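Side-chain contacts in flagellar motor switch protein FliG (Aquifex aeolicus, PDB 3HJL), which probably forms part of the rotor-mounted switch complex at the base of the flagellum and contacts motor components that set the direction of rotation: residues I265-L268 with I274-K277; R249-I254 with L279-K284; K260-I265 with E306-Q311. All blocks are in the same frame, centred on the assembly; numbering follows the deposited sequence.

Overall arrangement
All three contacts lie in the C-terminal domain, far from the centre of this elongated chain and away from the EHPQR-motif. Helix 260-268 is used twice: interaction 1 sets its C-terminal part against the next helix, 272-279, and interaction 3, about 9 Å away between centres, sets it against helix 302-320. Interaction 2 joins helix 248-255 to the loop after helix 272-279; its centre is about 12 Å from that of interaction 1 and about 16 Å from that of interaction 3. Along the chain, interaction 1 is nested within the loop closed by interaction 2, while interactions 2 and 3 alternate their segments. Helices from separate parts of the domain are thus brought together.

Interaction 1 (I265-L268 with I274-K277); sequences IALL and IKQK
The carbonyl oxygen of L267 is met by the aliphatic chain of K275, with CE as the nearest atom: L267 O to K275 CE is 3.1 Å. CE lies roughly ahead of the oxygen, with a C-O-CE angle near 145°, while CG, also close to it, stands 3.9 Å from L267 O. The ammonium does not finish the approach, because K275 NZ stays 4.2 Å from L267 O and makes no hydrogen bond there. The lysine is extended all the way from CG to NZ, and this straight chain runs past the oxygen end of the carbonyl, leaving NZ one atom further on. K275 remains partly exposed, and E272, one turn earlier on the lysine's own helix, offers NZ a long and weak ion pair.

Helices 260-268 and 272-279 follow each other in the FliG C-terminal domain, separated by a short link, and this contact joins the C-terminal part of the first to the second. L267 points across the gap. With CG beside the backbone N and anti to the carbonyl carbon (chi1 -69°), its CD2 methyl comes up to the backbone of the second helix, 4.1 Å from K275 CA. The same methyl also meets the branch methyl of I274: L267 CD2 to I274 CG2 is 4.2 Å, an apolar contact. The outer part of I274 leads away from L267 and its side chain touches R244. Nearer the backbones, L267 CB and K275 CG face each other at 4.3 Å. L267 is buried and also packs on F290 and M294 of helix 284-296.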
# COMPACT_ATOMS: atom_id res chain seq x y z
N ILE A 265 20.05 -6.32 -36.91
CA ILE A 265 19.81 -6.80 -35.55
C ILE A 265 18.31 -6.96 -35.27
O ILE A 265 17.89 -7.98 -34.72
CB ILE A 265 20.44 -5.84 -34.49
CG1 ILE A 265 21.98 -5.90 -34.56
CG2 ILE A 265 19.99 -6.22 -33.07
CD1 ILE A 265 22.58 -7.16 -33.95
N ALA A 266 17.53 -5.95 -35.66
CA ALA A 266 16.06 -5.97 -35.55
C ALA A 266 15.44 -7.16 -36.26
O ALA A 266 14.47 -7.75 -35.77
CB ALA A 266 15.47 -4.69 -36.11
N LEU A 267 15.98 -7.48 -37.44
CA LEU A 267 15.46 -8.57 -38.25
C LEU A 267 15.84 -9.98 -37.78
O LEU A 267 15.24 -10.94 -38.21
CB LEU A 267 15.81 -8.37 -39.73
CG LEU A 267 15.10 -7.21 -40.45
CD1 LEU A 267 15.58 -7.12 -41.86
CD2 LEU A 267 13.58 -7.37 -40.45
N LEU A 268 16.81 -10.09 -36.86
CA LEU A 268 17.18 -11.40 -36.28
C LEU A 268 16.00 -12.03 -35.55
O LEU A 268 15.77 -13.24 -35.67
CB LEU A 268 18.36 -11.28 -35.31
CG LEU A 268 19.75 -11.01 -35.86
CD1 LEU A 268 20.73 -10.84 -34.71
CD2 LEU A 268 20.20 -12.15 -36.77
N ILE A 274 8.51 -10.50 -42.89
CA ILE A 274 8.97 -9.13 -42.63
C ILE A 274 10.45 -8.97 -43.05
O ILE A 274 10.85 -7.91 -43.53
CB ILE A 274 8.75 -8.72 -41.13
CG1 ILE A 274 7.24 -8.70 -40.80
CG2 ILE A 274 9.35 -7.35 -40.83
CD1 ILE A 274 6.93 -8.43 -39.33
N LYS A 275 11.24 -10.03 -42.88
CA LYS A 275 12.61 -10.05 -43.41
C LYS A 275 12.56 -9.83 -44.92
O LYS A 275 13.21 -8.91 -45.43
CB LYS A 275 13.32 -11.38 -43.14
CG LYS A 275 13.82 -11.60 -41.74
CD LYS A 275 14.50 -12.98 -41.65
CE LYS A 275 15.24 -13.18 -40.34
NZ LYS A 275 15.92 -14.50 -40.25
N GLN A 276 11.78 -10.66 -45.61
CA GLN A 276 11.64 -10.56 -47.08
C GLN A 276 11.04 -9.24 -47.54
O GLN A 276 11.31 -8.79 -48.66
CB GLN A 276 10.83 -11.74 -47.64
CG GLN A 276 11.47 -13.12 -47.49
CD GLN A 276 12.86 -13.22 -48.13
OE1 GLN A 276 13.16 -12.52 -49.11
NE2 GLN A 276 13.70 -14.09 -47.58
N LYS A 277 10.22 -8.61 -46.69
CA LYS A 277 9.64 -7.31 -47.00
C LYS A 277 10.71 -6.23 -47.17
O LYS A 277 10.62 -5.40 -48.07
CB LYS A 277 8.65 -6.91 -45.90
CG LYS A 277 7.81 -5.72 -46.24
CD LYS A 277 6.40 -5.82 -45.68
CE LYS A 277 5.50 -4.74 -46.24
NZ LYS A 277 5.32 -4.82 -47.72

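Interaction 2 (R249-I254 with L279-K284); sequences RDIIEI and LSNMSK
N281 reaches from the loop after helix 272-279 to two neighbouring isoleucines of helix 248-255, I251 and I252. Its CB already touches both, 3.4 Å from I252 CD1 and 3.8 Å from I251 CG2. One bond further, N281 CG keeps the same company, 3.4 Å from I252 CD1. The two ends of the amide then part: N281 OD1 comes to 3.2 Å from I252 CD1, while N281 ND2 sits against I251, 3.2 Å from I251 CD1 and 3.4 Å from I251 CG2. Both isoleucine side chains cross the asparagine at about a right angle. I252 starts out to one side of the loop, and its chi1 of -91°, away from the usual staggered values, accompanies a CD1 that ends up at the amide.

The loop offers this side chain from a type I turn, L279 to M282, in which N281 holds the third position. Just beyond, S283 is the N-cap of helix 284-296, its OG bonded to A286 N. The contact therefore joins helix 248-255 to the connection between two later helices of the C-terminal domain.

No hydrogen bond passes from the amide to either isoleucine. N281 ND2 instead donates to OD2 of D248, at the start of the same helix 248-255, and weakly to K277 O. Bonds to these residues provide for the polarity of the NH2 group, leaving the touch with I251 and I252 to van der Waals packing of methyls against an amide.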
# COMPACT_ATOMS: atom_id res chain seq x y z
N ARG A 249 6.75 0.94 -51.37
CA ARG A 249 7.14 2.36 -51.41
C ARG A 249 7.60 2.87 -50.03
O ARG A 249 8.60 3.59 -49.93
CB ARG A 249 5.95 3.22 -51.86
CG ARG A 249 5.55 3.05 -53.32
CD ARG A 249 6.53 3.76 -54.26
NE ARG A 249 6.00 3.88 -55.62
CZ ARG A 249 5.06 4.75 -56.01
NH1 ARG A 249 4.48 5.59 -55.15
NH2 ARG A 249 4.68 4.76 -57.29
N ASP A 250 6.85 2.50 -49.00
CA ASP A 250 7.14 2.90 -47.61
C ASP A 250 8.48 2.34 -47.12
O ASP A 250 9.25 3.03 -46.46
CB ASP A 250 6.04 2.42 -46.66
CG ASP A 250 4.69 3.05 -46.94
OD1 ASP A 250 4.48 3.59 -48.05
OD2 ASP A 250 3.82 2.97 -46.05
N ILE A 251 8.73 1.08 -47.47
CA ILE A 251 9.96 0.37 -47.10
C ILE A 251 11.19 1.02 -47.74
O ILE A 251 12.22 1.14 -47.08
CB ILE A 251 9.88 -1.12 -47.52
CG1 ILE A 251 8.76 -1.83 -46.75
CG2 ILE A 251 11.21 -1.84 -47.25
CD1 ILE A 251 8.06 -2.85 -47.58
N ILE A 252 11.07 1.43 -49.00
CA ILE A 252 12.15 2.18 -49.69
C ILE A 252 12.57 3.43 -48.90
O ILE A 252 13.76 3.67 -48.71
CB ILE A 252 11.74 2.61 -51.15
CG1 ILE A 252 12.15 1.54 -52.16
CG2 ILE A 252 12.43 3.91 -51.54
CD1 ILE A 252 11.46 0.23 -51.97
N GLU A 253 11.58 4.19 -48.42
CA GLU A 253 11.83 5.40 -47.64
C GLU A 253 12.44 5.10 -46.27
O GLU A 253 13.23 5.89 -45.75
CB GLU A 253 10.55 6.22 -47.48
CG GLU A 253 9.91 6.69 -48.79
CD GLU A 253 10.83 7.55 -49.65
OE1 GLU A 253 11.72 8.24 -49.11
OE2 GLU A 253 10.65 7.53 -50.89
N ILE A 254 12.05 3.96 -45.67
CA ILE A 254 12.62 3.51 -44.40
C ILE A 254 14.09 3.09 -44.59
O ILE A 254 14.95 3.45 -43.78
CB ILE A 254 11.80 2.33 -43.80
CG1 ILE A 254 10.42 2.80 -43.35
CG2 ILE A 254 12.53 1.73 -42.61
CD1 ILE A 254 9.41 1.67 -43.22
N LEU A 279 14.25 -7.06 -47.48
CA LEU A 279 15.20 -7.62 -48.45
C LEU A 279 14.78 -7.48 -49.92
O LEU A 279 15.63 -7.25 -50.78
CB LEU A 279 15.47 -9.10 -48.14
CG LEU A 279 16.23 -9.41 -46.85
CD1 LEU A 279 16.12 -10.89 -46.53
CD2 LEU A 279 17.70 -8.97 -46.94
N SER A 280 13.49 -7.61 -50.20
CA SER A 280 12.98 -7.50 -51.57
C SER A 280 12.99 -6.07 -52.12
O SER A 280 12.81 -5.88 -53.32
CB SER A 280 11.55 -8.03 -51.66
OG SER A 280 10.67 -7.23 -50.90
N ASN A 281 13.16 -5.08 -51.24
CA ASN A 281 13.23 -3.67 -51.63
C ASN A 281 14.66 -3.10 -51.69
O ASN A 281 14.85 -1.93 -52.03
CB ASN A 281 12.34 -2.83 -50.70
CG ASN A 281 10.85 -3.01 -51.01
OD1 ASN A 281 10.42 -2.81 -52.14
ND2 ASN A 281 10.07 -3.39 -50.00
N MET A 282 15.65 -3.94 -51.38
CA MET A 282 17.06 -3.57 -51.57
C MET A 282 17.50 -4.05 -52.95
O MET A 282 16.73 -4.72 -53.66
CB MET A 282 17.95 -4.26 -50.52
CG MET A 282 17.54 -4.06 -49.08
SD MET A 282 18.59 -5.01 -47.98
CE MET A 282 17.68 -4.86 -46.44
N SER A 283 18.73 -3.72 -53.34
CA SER A 283 19.32 -4.23 -54.57
C SER A 283 19.77 -5.67 -54.31
O SER A 283 19.89 -6.10 -53.16
CB SER A 283 20.51 -3.36 -54.99
OG SER A 283 21.49 -3.33 -53.98
N LYS A 284 20.00 -6.40 -55.39
CA LYS A 284 20.44 -7.80 -55.34
C LYS A 284 21.71 -7.97 -54.49
O LYS A 284 21.77 -8.85 -53.63
CB LYS A 284 20.69 -8.32 -56.77
CG LYS A 284 21.13 -9.78 -56.89
CD LYS A 284 21.31 -10.17 -58.36
CE LYS A 284 21.91 -11.57 -58.50
NZ LYS A 284 23.29 -11.66 -57.94

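Interaction 3 (K260-I265 with E306-Q311); sequences KNTLMI and EKAQRQ
T262 and A308 meet where helix 260-268 crosses helix 302-320 in the helical C-terminal domain of FliG. The two short segments run at 117° to each other, and their axes approach to 8.2 Å. T262 and A308 give up similar amounts of surface, far more than the other touching residues, and their CA atoms are the nearest pair across the contact, 5.2 Å apart. Such closeness rests on the small alanine side chain: A308 CB is directed at the other helix and lies 3.2 Å from T262 O, so a methyl sits against a backbone carbonyl. The alanine also fits beside two side-chain methyls. T262 CG2 is 3.9 Å from A308 CB on one flank, and I265 CG2, a turn further along helix 260-268, is 3.8 Å from the same atom. The end of I265 leads away from helix 302-320, and its side chain also touches L297 and V300.

The threonine's torsion decides which branch faces the partner. OG1 lies beside the backbone N (chi1 -57°), which leaves CG2 to project at helix 302-320, while OG1 is hydrogen-bonded to D259 OD2 just ahead of its own helix. Q311, one turn past A308, adds the outer part of the contact. Its chain is extended beyond CG and crosses T262 at about a right angle, bringing the amide oxygen up to the methyl rather than the hydroxyl. T262 OG1 and Q311 OE1 are 3.7 Å apart and are not hydrogen-bonded. Nearer the backbone, Q311 CB also touches T262 CG2. The closest point between these two side chains is carbon to oxygen, T262 CG2 to Q311 OE1 at 3.2 Å.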
# COMPACT_ATOMS: atom_id res chain seq x y z
N LYS A 260 22.00 0.26 -41.18
CA LYS A 260 22.08 -1.14 -41.61
C LYS A 260 22.21 -2.11 -40.43
O LYS A 260 21.52 -3.13 -40.39
CB LYS A 260 23.28 -1.35 -42.57
CG LYS A 260 23.50 -2.82 -43.00
CD LYS A 260 24.67 -3.00 -43.95
CE LYS A 260 24.94 -4.49 -44.14
NZ LYS A 260 25.78 -4.79 -45.31
N ASN A 261 23.11 -1.80 -39.50
CA ASN A 261 23.35 -2.65 -38.33
C ASN A 261 22.10 -2.74 -37.45
O ASN A 261 21.75 -3.82 -36.98
CB ASN A 261 24.56 -2.15 -37.50
CG ASN A 261 25.88 -2.17 -38.28
OD1 ASN A 261 26.09 -3.01 -39.16
ND2 ASN A 261 26.77 -1.24 -37.95
N THR A 262 21.43 -1.60 -37.24
CA THR A 262 20.17 -1.58 -36.47
C THR A 262 19.10 -2.45 -37.13
O THR A 262 18.45 -3.25 -36.45
CB THR A 262 19.62 -0.14 -36.33
OG1 THR A 262 20.61 0.70 -35.72
CG2 THR A 262 18.34 -0.12 -35.49
N LEU A 263 18.95 -2.31 -38.45
CA LEU A 263 17.97 -3.12 -39.20
C LEU A 263 18.32 -4.62 -39.20
O LEU A 263 17.43 -5.45 -39.08
CB LEU A 263 17.85 -2.62 -40.65
CG LEU A 263 16.72 -3.23 -41.48
CD1 LEU A 263 15.37 -2.86 -40.88
CD2 LEU A 263 16.79 -2.81 -42.95
N MET A 264 19.59 -4.94 -39.38
CA MET A 264 20.05 -6.34 -39.33
C MET A 264 19.69 -6.99 -38.01
O MET A 264 19.12 -8.08 -37.99
CB MET A 264 21.57 -6.42 -39.50
CG MET A 264 22.03 -6.44 -40.95
SD MET A 264 23.80 -6.63 -41.21
CE MET A 264 24.29 -7.63 -39.82
N ILE A 265 20.05 -6.32 -36.91
CA ILE A 265 19.81 -6.80 -35.55
C ILE A 265 18.31 -6.96 -35.27
O ILE A 265 17.89 -7.98 -34.72
CB ILE A 265 20.44 -5.84 -34.49
CG1 ILE A 265 21.98 -5.90 -34.56
CG2 ILE A 265 19.99 -6.22 -33.07
CD1 ILE A 265 22.58 -7.16 -33.95
N GLU A 306 15.25 -6.48 -29.45
CA GLU A 306 14.11 -5.65 -29.04
C GLU A 306 14.39 -4.15 -29.20
O GLU A 306 13.56 -3.42 -29.75
CB GLU A 306 13.73 -5.96 -27.59
CG GLU A 306 13.03 -7.31 -27.43
CD GLU A 306 12.88 -7.78 -25.97
OE1 GLU A 306 12.16 -8.79 -25.77
OE2 GLU A 306 13.46 -7.16 -25.04
N LYS A 307 15.57 -3.70 -28.74
CA LYS A 307 15.99 -2.29 -28.85
C LYS A 307 16.05 -1.80 -30.30
O LYS A 307 15.60 -0.70 -30.62
CB LYS A 307 17.35 -2.07 -28.17
CG LYS A 307 17.86 -0.62 -28.18
CD LYS A 307 19.23 -0.48 -27.51
CE LYS A 307 19.84 0.90 -27.77
NZ LYS A 307 21.24 1.03 -27.26
N ALA A 308 16.67 -2.60 -31.17
CA ALA A 308 16.76 -2.27 -32.59
C ALA A 308 15.36 -2.26 -33.25
O ALA A 308 15.09 -1.40 -34.09
CB ALA A 308 17.67 -3.25 -33.30
N GLN A 309 14.49 -3.19 -32.85
CA GLN A 309 13.11 -3.21 -33.34
C GLN A 309 12.32 -1.94 -33.00
O GLN A 309 11.66 -1.37 -33.88
CB GLN A 309 12.36 -4.45 -32.86
CG GLN A 309 12.68 -5.69 -33.69
CD GLN A 309 11.84 -6.89 -33.33
OE1 GLN A 309 10.95 -6.82 -32.49
NE2 GLN A 309 12.12 -8.01 -33.98
N ARG A 310 12.41 -1.47 -31.75
CA ARG A 310 11.75 -0.22 -31.35
C ARG A 310 12.38 1.01 -32.02
O ARG A 310 11.69 2.00 -32.25
CB ARG A 310 11.68 -0.03 -29.83
CG ARG A 310 13.01 0.18 -29.10
CD ARG A 310 12.78 0.44 -27.61
NE ARG A 310 12.29 -0.76 -26.90
CZ ARG A 310 13.02 -1.59 -26.14
NH1 ARG A 310 14.32 -1.40 -25.90
NH2 ARG A 310 12.41 -2.65 -25.58
N GLN A 311 13.68 0.94 -32.33
CA GLN A 311 14.37 2.02 -33.06
C GLN A 311 13.84 2.16 -34.49
O GLN A 311 13.62 3.27 -34.97
CB GLN A 311 15.89 1.81 -33.07
CG GLN A 311 16.59 2.26 -31.78
CD GLN A 311 18.09 1.99 -31.77
OE1 GLN A 311 18.63 1.30 -32.64
NE2 GLN A 311 18.77 2.55 -30.77